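Local atomic coordinates of probable amino acid aminotransferase (Mycobacterium tuberculosis, PDB entry 6Q1S), a protein that probably acts as a class IV (fold type IV) aminotransferase, forming a two-chain assembly that holds 4'-deoxy-4'-aminopyridoxal-5'-phosphate and 2-oxoglutaric acid. Residues B[60-65]-B[95-100]; B[89-94]-B[107-112]; B[190-195]-B[242-247]; B[119-124]-B[258-263]. All blocks are in the same frame, centred on the assembly; numbering follows the deposited sequence.

Contact 1 (B[60-65]-B[95-100])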
# COMPACT_ATOMS: atom_id res chain seq x y z
N MET B 60 -12.85 0.37 -4.18
CA MET B 60 -12.40 -0.13 -2.89
C MET B 60 -13.55 -0.64 -2.03
O MET B 60 -13.34 -0.91 -0.84
CB MET B 60 -11.62 0.95 -2.15
CG MET B 60 -10.22 1.13 -2.69
SD MET B 60 -9.10 -0.08 -1.96
CE MET B 60 -8.94 0.60 -0.31
N ASP B 61 -14.74 -0.78 -2.60
CA ASP B 61 -15.91 -1.28 -1.88
C ASP B 61 -16.16 -0.47 -0.61
O ASP B 61 -16.50 -1.01 0.44
CB ASP B 61 -15.77 -2.77 -1.58
CG ASP B 61 -15.56 -3.60 -2.84
OD1 ASP B 61 -16.37 -3.45 -3.78
OD2 ASP B 61 -14.60 -4.38 -2.88
N LEU B 62 -15.96 0.81 -0.71
CA LEU B 62 -16.18 1.81 0.31
C LEU B 62 -17.54 2.46 0.11
O LEU B 62 -18.04 2.55 -1.01
CB LEU B 62 -15.09 2.89 0.24
CG LEU B 62 -13.78 2.53 0.94
CD1 LEU B 62 -12.66 3.46 0.50
CD2 LEU B 62 -13.96 2.59 2.44
N PRO B 63 -18.17 2.92 1.20
CA PRO B 63 -19.45 3.62 1.05
C PRO B 63 -19.31 4.81 0.11
O PRO B 63 -18.29 5.49 0.09
CB PRO B 63 -19.78 4.06 2.48
CG PRO B 63 -19.05 3.08 3.35
CD PRO B 63 -17.79 2.74 2.61
N GLU B 64 -20.35 5.03 -0.68
CA GLU B 64 -20.33 6.08 -1.68
C GLU B 64 -20.16 7.43 -1.00
O GLU B 64 -20.95 7.77 -0.11
CB GLU B 64 -21.61 6.04 -2.50
CG GLU B 64 -21.94 7.32 -3.25
CD GLU B 64 -23.31 7.26 -3.89
OE1 GLU B 64 -23.87 8.34 -4.20
OE2 GLU B 64 -23.83 6.15 -4.09
N PRO B 65 -19.14 8.21 -1.35
CA PRO B 65 -18.88 9.46 -0.61
C PRO B 65 -20.02 10.46 -0.79
O PRO B 65 -20.55 10.64 -1.88
CB PRO B 65 -17.58 9.98 -1.23
CG PRO B 65 -17.45 9.27 -2.53
CD PRO B 65 -18.09 7.94 -2.34
N TYR B 95 -10.21 9.34 3.39
CA TYR B 95 -11.43 8.55 3.43
C TYR B 95 -11.04 7.10 3.64
O TYR B 95 -10.61 6.42 2.71
CB TYR B 95 -12.24 8.74 2.14
CG TYR B 95 -13.62 8.12 2.16
CD1 TYR B 95 -14.41 8.16 3.30
CD2 TYR B 95 -14.14 7.51 1.03
CE1 TYR B 95 -15.67 7.60 3.32
CE2 TYR B 95 -15.40 6.95 1.03
CZ TYR B 95 -16.17 7.00 2.18
OH TYR B 95 -17.43 6.44 2.19
N SER B 96 -11.18 6.62 4.87
CA SER B 96 -10.77 5.28 5.26
C SER B 96 -11.97 4.41 5.57
O SER B 96 -13.08 4.91 5.80
CB SER B 96 -9.84 5.33 6.48
OG SER B 96 -10.04 4.21 7.31
N ARG B 97 -11.74 3.10 5.60
CA ARG B 97 -12.81 2.15 5.88
C ARG B 97 -13.29 2.23 7.33
O ARG B 97 -14.35 1.67 7.64
CB ARG B 97 -12.34 0.73 5.56
CG ARG B 97 -13.48 -0.25 5.28
CD ARG B 97 -12.98 -1.55 4.68
NE ARG B 97 -12.17 -1.33 3.48
CZ ARG B 97 -12.68 -1.24 2.25
NH1 ARG B 97 -13.98 -1.35 2.05
NH2 ARG B 97 -11.87 -1.04 1.22
N GLY B 98 -12.55 2.89 8.21
CA GLY B 98 -12.97 3.02 9.59
C GLY B 98 -12.23 2.06 10.50
O GLY B 98 -11.22 1.45 10.15
N ARG B 99 -12.76 1.96 11.72
CA ARG B 99 -12.16 1.09 12.72
C ARG B 99 -12.44 -0.37 12.39
O ARG B 99 -13.43 -0.70 11.73
CB ARG B 99 -12.71 1.45 14.11
CG ARG B 99 -12.20 2.79 14.61
CD ARG B 99 -12.75 3.16 15.98
NE ARG B 99 -12.21 2.31 17.05
CZ ARG B 99 -12.52 2.46 18.33
NH1 ARG B 99 -13.35 3.42 18.71
NH2 ARG B 99 -11.99 1.65 19.24
N GLU B 100 -11.55 -1.25 12.85
CA GLU B 100 -11.75 -2.68 12.66
C GLU B 100 -12.95 -3.16 13.46
O GLU B 100 -13.04 -2.93 14.67
CB GLU B 100 -10.50 -3.46 13.06
CG GLU B 100 -10.64 -4.96 12.87
CD GLU B 100 -9.39 -5.72 13.29
OE1 GLU B 100 -8.39 -5.07 13.66
OE2 GLU B 100 -9.41 -6.97 13.24

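Contact 2 (B[89-94]-B[107-112])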
# COMPACT_ATOMS: atom_id res chain seq x y z
N GLY B 89 -1.64 26.09 -0.13
CA GLY B 89 -1.87 25.06 0.85
C GLY B 89 -2.01 23.69 0.20
O GLY B 89 -2.37 23.57 -0.97
N ALA B 90 -1.72 22.67 0.99
CA ALA B 90 -1.85 21.28 0.58
C ALA B 90 -3.08 20.72 1.28
O ALA B 90 -3.02 20.34 2.45
CB ALA B 90 -0.60 20.48 0.91
N LEU B 91 -4.20 20.67 0.56
CA LEU B 91 -5.46 20.18 1.10
C LEU B 91 -5.64 18.72 0.68
O LEU B 91 -5.55 18.40 -0.51
CB LEU B 91 -6.63 21.03 0.61
CG LEU B 91 -7.99 20.83 1.29
CD1 LEU B 91 -8.70 22.16 1.47
CD2 LEU B 91 -8.84 19.88 0.47
N ARG B 92 -5.91 17.86 1.66
CA ARG B 92 -6.04 16.43 1.41
C ARG B 92 -7.34 15.91 2.02
O ARG B 92 -7.72 16.32 3.12
CB ARG B 92 -4.85 15.65 1.98
CG ARG B 92 -3.65 15.59 1.05
CD ARG B 92 -2.42 15.03 1.75
NE ARG B 92 -2.03 15.78 2.94
CZ ARG B 92 -1.06 15.41 3.77
NH1 ARG B 92 -0.37 14.30 3.52
NH2 ARG B 92 -0.76 16.14 4.83
N LEU B 93 -8.01 15.03 1.29
CA LEU B 93 -9.23 14.36 1.75
C LEU B 93 -8.89 12.92 2.11
O LEU B 93 -8.51 12.14 1.24
CB LEU B 93 -10.31 14.39 0.68
CG LEU B 93 -10.32 15.62 -0.23
CD1 LEU B 93 -11.29 15.42 -1.39
CD2 LEU B 93 -10.69 16.84 0.57
N ILE B 94 -9.05 12.57 3.39
CA ILE B 94 -8.74 11.22 3.86
C ILE B 94 -10.05 10.48 4.07
O ILE B 94 -10.91 10.92 4.84
CB ILE B 94 -7.91 11.25 5.15
CG1 ILE B 94 -6.70 12.18 4.99
CG2 ILE B 94 -7.46 9.84 5.52
CD1 ILE B 94 -5.70 11.71 3.95
N ALA B 107 -13.51 9.69 7.73
CA ALA B 107 -13.48 10.70 6.68
C ALA B 107 -13.18 12.06 7.28
O ALA B 107 -13.88 12.49 8.20
CB ALA B 107 -14.82 10.73 5.93
N TYR B 108 -12.15 12.73 6.77
CA TYR B 108 -11.84 14.08 7.23
C TYR B 108 -11.05 14.81 6.15
O TYR B 108 -10.58 14.22 5.18
CB TYR B 108 -11.09 14.07 8.57
CG TYR B 108 -9.74 13.40 8.55
CD1 TYR B 108 -9.61 12.04 8.80
CD2 TYR B 108 -8.58 14.13 8.31
CE1 TYR B 108 -8.37 11.42 8.79
CE2 TYR B 108 -7.34 13.52 8.30
CZ TYR B 108 -7.24 12.17 8.54
OH TYR B 108 -6.01 11.56 8.54
N VAL B 109 -10.91 16.12 6.35
CA VAL B 109 -10.21 17.01 5.44
C VAL B 109 -9.06 17.66 6.19
O VAL B 109 -9.21 18.08 7.34
CB VAL B 109 -11.17 18.07 4.87
CG1 VAL B 109 -10.40 19.22 4.23
CG2 VAL B 109 -12.12 17.45 3.87
N MET B 110 -7.90 17.73 5.54
CA MET B 110 -6.68 18.22 6.17
C MET B 110 -5.94 19.17 5.25
O MET B 110 -5.74 18.87 4.07
CB MET B 110 -5.77 17.05 6.56
CG MET B 110 -4.44 17.47 7.14
SD MET B 110 -3.58 16.09 7.90
CE MET B 110 -3.79 14.84 6.64
N VAL B 111 -5.54 20.32 5.79
CA VAL B 111 -4.73 21.30 5.07
C VAL B 111 -3.38 21.40 5.76
O VAL B 111 -3.30 21.47 6.99
CB VAL B 111 -5.42 22.67 5.00
CG1 VAL B 111 -4.75 23.54 3.94
CG2 VAL B 111 -6.90 22.51 4.71
N SER B 112 -2.31 21.43 4.97
CA SER B 112 -0.95 21.47 5.47
C SER B 112 -0.13 22.39 4.57
O SER B 112 -0.54 22.69 3.45
CB SER B 112 -0.33 20.07 5.51
OG SER B 112 -1.00 19.25 6.46

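Contact 3 (B[190-195]-B[242-247])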
# COMPACT_ATOMS: atom_id res chain seq x y z
N VAL B 190 2.76 11.52 -16.48
CA VAL B 190 3.77 11.79 -17.50
C VAL B 190 3.10 12.41 -18.71
O VAL B 190 2.21 11.81 -19.32
CB VAL B 190 4.52 10.51 -17.88
CG1 VAL B 190 5.52 10.79 -18.99
CG2 VAL B 190 5.23 9.93 -16.67
N VAL B 191 3.52 13.63 -19.06
CA VAL B 191 3.07 14.31 -20.26
C VAL B 191 4.31 14.73 -21.05
O VAL B 191 5.25 15.30 -20.48
CB VAL B 191 2.20 15.54 -19.94
CG1 VAL B 191 1.85 16.30 -21.21
CG2 VAL B 191 0.94 15.11 -19.21
N ILE B 192 4.31 14.45 -22.35
CA ILE B 192 5.42 14.81 -23.22
C ILE B 192 4.90 15.77 -24.28
O ILE B 192 3.70 15.97 -24.45
CB ILE B 192 6.08 13.59 -23.88
CG1 ILE B 192 5.08 12.86 -24.78
CG2 ILE B 192 6.63 12.64 -22.82
CD1 ILE B 192 5.74 12.08 -25.90
N ALA B 193 5.85 16.36 -25.01
CA ALA B 193 5.57 17.41 -25.99
C ALA B 193 6.23 17.02 -27.31
O ALA B 193 7.46 16.95 -27.39
CB ALA B 193 6.08 18.77 -25.52
N THR B 194 5.42 16.73 -28.32
CA THR B 194 5.92 16.37 -29.63
C THR B 194 5.33 17.32 -30.67
O THR B 194 4.30 17.96 -30.44
CB THR B 194 5.58 14.92 -29.99
OG1 THR B 194 6.46 14.46 -31.01
CG2 THR B 194 4.14 14.80 -30.48
N ASP B 195 6.01 17.43 -31.80
CA ASP B 195 5.57 18.29 -32.89
C ASP B 195 4.63 17.57 -33.85
O ASP B 195 4.12 16.49 -33.54
CB ASP B 195 6.77 18.86 -33.66
CG ASP B 195 7.32 20.12 -33.03
OD1 ASP B 195 6.52 21.03 -32.72
OD2 ASP B 195 8.55 20.20 -32.83
N ALA B 242 12.07 5.38 -25.76
CA ALA B 242 12.64 6.12 -26.89
C ALA B 242 11.84 7.39 -27.17
O ALA B 242 12.43 8.44 -27.46
CB ALA B 242 12.68 5.23 -28.13
N ASP B 243 10.51 7.31 -27.09
CA ASP B 243 9.68 8.49 -27.29
C ASP B 243 9.89 9.54 -26.21
O ASP B 243 9.58 10.72 -26.43
CB ASP B 243 8.20 8.09 -27.34
CG ASP B 243 7.90 7.13 -28.47
OD1 ASP B 243 6.90 6.39 -28.38
OD2 ASP B 243 8.69 7.08 -29.44
N LEU B 244 10.40 9.15 -25.04
CA LEU B 244 10.68 10.12 -23.99
C LEU B 244 11.85 11.01 -24.37
O LEU B 244 11.83 12.22 -24.11
CB LEU B 244 10.95 9.41 -22.67
CG LEU B 244 9.76 8.72 -22.00
CD1 LEU B 244 10.20 8.01 -20.73
CD2 LEU B 244 8.65 9.73 -21.71
N PHE B 245 12.88 10.44 -24.99
CA PHE B 245 14.09 11.20 -25.30
C PHE B 245 13.94 12.09 -26.52
O PHE B 245 14.68 13.08 -26.64
CB PHE B 245 15.26 10.24 -25.50
CG PHE B 245 15.72 9.57 -24.23
CD1 PHE B 245 16.47 10.28 -23.30
CD2 PHE B 245 15.40 8.25 -23.97
CE1 PHE B 245 16.89 9.67 -22.13
CE2 PHE B 245 15.82 7.64 -22.80
CZ PHE B 245 16.57 8.35 -21.88
N ASP B 246 13.02 11.78 -27.43
CA ASP B 246 12.81 12.58 -28.64
C ASP B 246 11.76 13.68 -28.47
O ASP B 246 11.49 14.40 -29.43
CB ASP B 246 12.42 11.69 -29.81
CG ASP B 246 13.40 10.56 -30.04
OD1 ASP B 246 12.94 9.41 -30.21
OD2 ASP B 246 14.62 10.81 -30.01
N SER B 247 11.18 13.84 -27.29
CA SER B 247 10.13 14.82 -27.10
C SER B 247 10.73 16.22 -26.97
O SER B 247 11.93 16.40 -26.75
CB SER B 247 9.29 14.48 -25.87
OG SER B 247 10.04 14.72 -24.69

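Contact 4 (B[119-124]-B[258-263])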
# COMPACT_ATOMS: atom_id res chain seq x y z
N ILE B 119 8.43 24.34 -4.85
CA ILE B 119 8.87 25.56 -5.52
C ILE B 119 10.11 25.30 -6.37
O ILE B 119 10.29 25.91 -7.43
CB ILE B 119 9.09 26.69 -4.50
CG1 ILE B 119 9.00 28.05 -5.19
CG2 ILE B 119 10.42 26.54 -3.77
CD1 ILE B 119 7.65 28.33 -5.81
N GLY B 120 10.98 24.39 -5.93
CA GLY B 120 12.14 24.05 -6.73
C GLY B 120 11.78 23.24 -7.96
O GLY B 120 12.34 23.45 -9.04
N ALA B 121 10.84 22.30 -7.82
CA ALA B 121 10.43 21.48 -8.95
C ALA B 121 9.74 22.31 -10.02
O ALA B 121 9.94 22.08 -11.22
CB ALA B 121 9.52 20.34 -8.47
N ARG B 122 8.91 23.27 -9.62
CA ARG B 122 8.26 24.15 -10.58
C ARG B 122 9.28 25.04 -11.28
O ARG B 122 9.28 25.18 -12.51
CB ARG B 122 7.20 25.00 -9.89
CG ARG B 122 6.05 24.22 -9.29
CD ARG B 122 4.96 25.16 -8.81
NE ARG B 122 3.98 24.50 -7.96
CZ ARG B 122 3.10 25.14 -7.19
NH1 ARG B 122 3.09 26.47 -7.17
NH2 ARG B 122 2.24 24.46 -6.45
N ARG B 123 10.16 25.67 -10.50
CA ARG B 123 11.11 26.64 -11.04
C ARG B 123 12.26 25.96 -11.76
O ARG B 123 12.61 26.34 -12.89
CB ARG B 123 11.64 27.53 -9.92
CG ARG B 123 12.43 28.73 -10.38
CD ARG B 123 13.24 29.27 -9.22
NE ARG B 123 13.84 28.17 -8.47
CZ ARG B 123 14.28 28.26 -7.22
NH1 ARG B 123 14.18 29.41 -6.56
NH2 ARG B 123 14.81 27.20 -6.62
N ASP B 124 12.87 24.95 -11.14
CA ASP B 124 14.10 24.36 -11.65
C ASP B 124 13.88 23.08 -12.44
O ASP B 124 14.67 22.77 -13.33
CB ASP B 124 15.07 24.09 -10.50
CG ASP B 124 15.39 25.33 -9.70
OD1 ASP B 124 15.39 26.43 -10.29
OD2 ASP B 124 15.66 25.21 -8.49
N LEU B 258 2.13 20.61 -9.68
CA LEU B 258 1.74 21.15 -10.97
C LEU B 258 2.58 20.55 -12.10
O LEU B 258 2.20 19.52 -12.66
CB LEU B 258 1.84 22.68 -10.98
CG LEU B 258 0.89 23.39 -10.01
CD1 LEU B 258 0.79 24.87 -10.35
CD2 LEU B 258 -0.49 22.74 -10.01
N ALA B 259 3.70 21.17 -12.45
CA ALA B 259 4.49 20.71 -13.59
C ALA B 259 5.97 20.82 -13.27
O ALA B 259 6.48 21.93 -13.05
CB ALA B 259 4.15 21.50 -14.85
N ALA B 260 6.66 19.68 -13.27
CA ALA B 260 8.10 19.61 -13.07
C ALA B 260 8.71 19.01 -14.33
O ALA B 260 8.57 17.81 -14.57
CB ALA B 260 8.45 18.79 -11.83
N ARG B 261 9.37 19.84 -15.13
CA ARG B 261 9.99 19.35 -16.35
C ARG B 261 11.17 18.45 -16.03
O ARG B 261 11.95 18.73 -15.12
CB ARG B 261 10.44 20.51 -17.24
CG ARG B 261 10.67 20.10 -18.68
CD ARG B 261 11.17 21.24 -19.54
NE ARG B 261 12.43 21.78 -19.03
CZ ARG B 261 13.62 21.38 -19.45
NH1 ARG B 261 14.72 21.91 -18.93
NH2 ARG B 261 13.71 20.45 -20.39
N VAL B 262 11.31 17.37 -16.79
CA VAL B 262 12.42 16.44 -16.64
C VAL B 262 13.55 16.95 -17.54
O VAL B 262 13.53 16.76 -18.75
CB VAL B 262 12.02 15.01 -17.00
CG1 VAL B 262 13.22 14.08 -16.92
CG2 VAL B 262 10.90 14.53 -16.08
N HIS B 263 14.54 17.60 -16.93
CA HIS B 263 15.69 18.10 -17.67
C HIS B 263 16.79 17.06 -17.82
O HIS B 263 17.67 17.23 -18.68
CB HIS B 263 16.25 19.36 -17.00
CG HIS B 263 16.68 19.17 -15.58
ND1 HIS B 263 17.73 18.36 -15.22
CD2 HIS B 263 16.20 19.69 -14.43
CE1 HIS B 263 17.88 18.38 -13.91
NE2 HIS B 263 16.97 19.19 -13.40

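Contact 1 (B[60-65]-B[95-100])
The Schellman motif that closes helix 46-59 offers the carbonyl oxygens of Met60 and Asp61 to the guanidinium of Arg97, just past the end of strand 89-96. Asp61 is the C-prime residue, and its positive phi turns the chain so that Leu62 N reaches back to Ala57 O. Arg97 approaches end-on and spends both terminal nitrogens on one acceptor: NH2 lies 2.5 Å from Met60 O, with an N-H...O angle of 158°, while NH1 makes a more bent bond of 3.0 Å to that same Met60 O. Donors and oxygen share the guanidinium plane, which lies nearly in the carbonyl plane of Met60. A weak bond from NH1 to Asp61 O, also 3.0 Å, uses the neighbouring carbonyl at the edge of the group. CD2 of Leu62 lies over one guanidinium face, offset toward its rim, and packs 3.7 Å from Arg97 CA. The bend at chi3 of Arg97 (-55°) folds the group back toward the loop.

Farther along, Tyr95 OH donates edge-on to Pro63 O; the 2.5 Å between these oxygens is so short that its exact value is doubtful. CB of Leu62 stands 4.1 Å from Tyr95 CE2. Arg97 NE pairs with Asp30, and the carboxylate of Asp61 turns to Arg163 and Arg167 of the second subunit. A cation set against carbonyls at a helix C-terminus probably gains from the partial negative charge there, so Arg97 links helix end, strand end and Asp30 through one flat group.

Contact 2 (B[89-94]-B[107-112])
Ile94 lies over one face of the Tyr108 ring, its CB 3.8 Å from the ring centroid and 20° off its normal, a CH-pi contact. The Arg92 guanidinium is covered in a similar way: Met110 CE rests over one face, shifted toward the rim and 3.8 Å from Arg92 NH2, while Ser112 OG lies at the edge, in plane but not hydrogen-bonded. These pairs line one face of a beta hairpin made by strands 89-96 and 106-113, part of the antiparallel sheet that also contains strands 3-6 and 31-39. Ala90 with Ser112, Arg92 with Met110 and Ile94 with Tyr108 are hydrogen-bonded pairs, each joined by two backbone bonds; the shortest is 2.6 Å from Arg92 N to Met110 O.

The second subunit meets this face. Glu100 of the second subunit forms a salt bridge with Arg92 NH1, Ala21 O of that subunit accepts from Tyr108 OH, and Val27 of that subunit packs on Ile94 and Met110. Arg92 NE, by contrast, is buried without a partner.

On the other face, Leu91, Leu93, Val109 and Val111 form an apolar layer beneath helix 67-84, where Trp70 and Trp81 touch the two valines. Leu91 touches two valines with its two methyls: CD1 approaches CG2 of Val111, its non-hydrogen-bonded partner, to 3.7 Å, and CD2 lies 4.1 Å from CG1 of Val109, the partner of Leu93.

Contact 3 (B[190-195]-B[242-247])
Apolar packing of a short helix end on a strand brings Leu244 against Ile192, with the turn at Ser247 closing the interface beside it. Strand 189-194 runs between strands 204-207 and 249-254 of the large mixed sheet. Helix 241-245 leads through Ser247 straight into strand 249-254, so the contact joins one strand to the connection that enters its antiparallel neighbour.

Ile192 and Ser247 share the contact about equally, and the branches of Ile192 divide the work. With chi1 at 63°, CG1 occupies the position between the backbone N and the carbonyl carbon, while CG2 is anti to that carbon. CG2 meets Leu244 CD2 at 3.7 Å, the two side chains crossing at about a right angle. CD1, at the end of the other branch, approaches Asp243 O to 4.1 Å. The branch point itself faces the turn, Ile192 CB lying 3.9 Å from Ser247 CB. Val190 adds a looser touch, its CG1 standing 4.3 Å from Leu244 CD2.

Leu244 also packs on Ile250 and Leu265, and Ile192 on Leu206 and Leu239, so the apolar cluster continues beyond the two segments. Ser247 CB comes within 3.4 Å of Ala193 O, and the next residue, Gln248, hydrogen-bonds with the Ala193 backbone. No hydrogen bond joins the two segments, which implies a fit resting on van der Waals packing, of methyls and of Ser247 CB against the strand, with backbone pairing just beyond them.

Contact 4 (B[119-124]-B[258-263])
Ala121 and Ala260 meet where the contact is tight, their CB atoms 3.9 Å apart. Small side chains on both elements let the helix come down close to the strand: the axes of 119-123 and 258-262 approach to 6.7 Å at an angle of 61°. Ala260 CA also points its hydrogen at Ala121 O, a CA-H...O contact of 3.6 Å. Next to this pair, Arg122 runs extended from CG to NE and lays one guanidinium face on Leu258, with CD1 over the centre of the group, 3.9 Å from Arg122 CZ. Its polar rim is held from other directions: NH2 donates to Met256 O and forms a salt bridge with Glu88, and NE makes a weak bond to Thr257 O.

Helix 116-123 passes from strand 106-113 of the antiparallel sheet to strand 126-132 of the mixed sheet, where 126-132 pairs in parallel with 258-265. Met256 and Thr257, whose carbonyl oxygens Arg122 meets (that of Thr257 only weakly), line the 2-oxoglutaric acid pocket, as does Arg117 at the start of the helix.

Toward solvent the fit slackens. Asp124 and Arg123 are exposed, and Arg123 grips Asp124 side-on, with NH2 2.9 Å from Asp124 OD2 in a salt bridge within segment 119-124. From the strand side the edge of the His263 ring comes near, its CD2 3.6 Å from Asp124 O.

In the fold
Contacts 1 and 2 share strand 89-96 of the antiparallel sheet; contact 2 lies within it, and contact 1 joins the strand end to the loop after helix 46-59. Their centres lie about 17 Å apart; they touch at Tyr95 CD1 and Ala107 CB (3.7 Å), and both reach the second subunit. Contacts 3 and 4, centres about 16 Å apart, belong to the mixed sheet, untouched by the second subunit. Along the chain, contacts 1 and 2 interlock, whereas contact 3 falls between the segments of contact 4. Helix 116-123 carries the chain from contact 2 to contact 4; their nearest atoms are about 7 Å apart. So one sheet meets the second subunit, the other's contacts do not, and ligands lie near both.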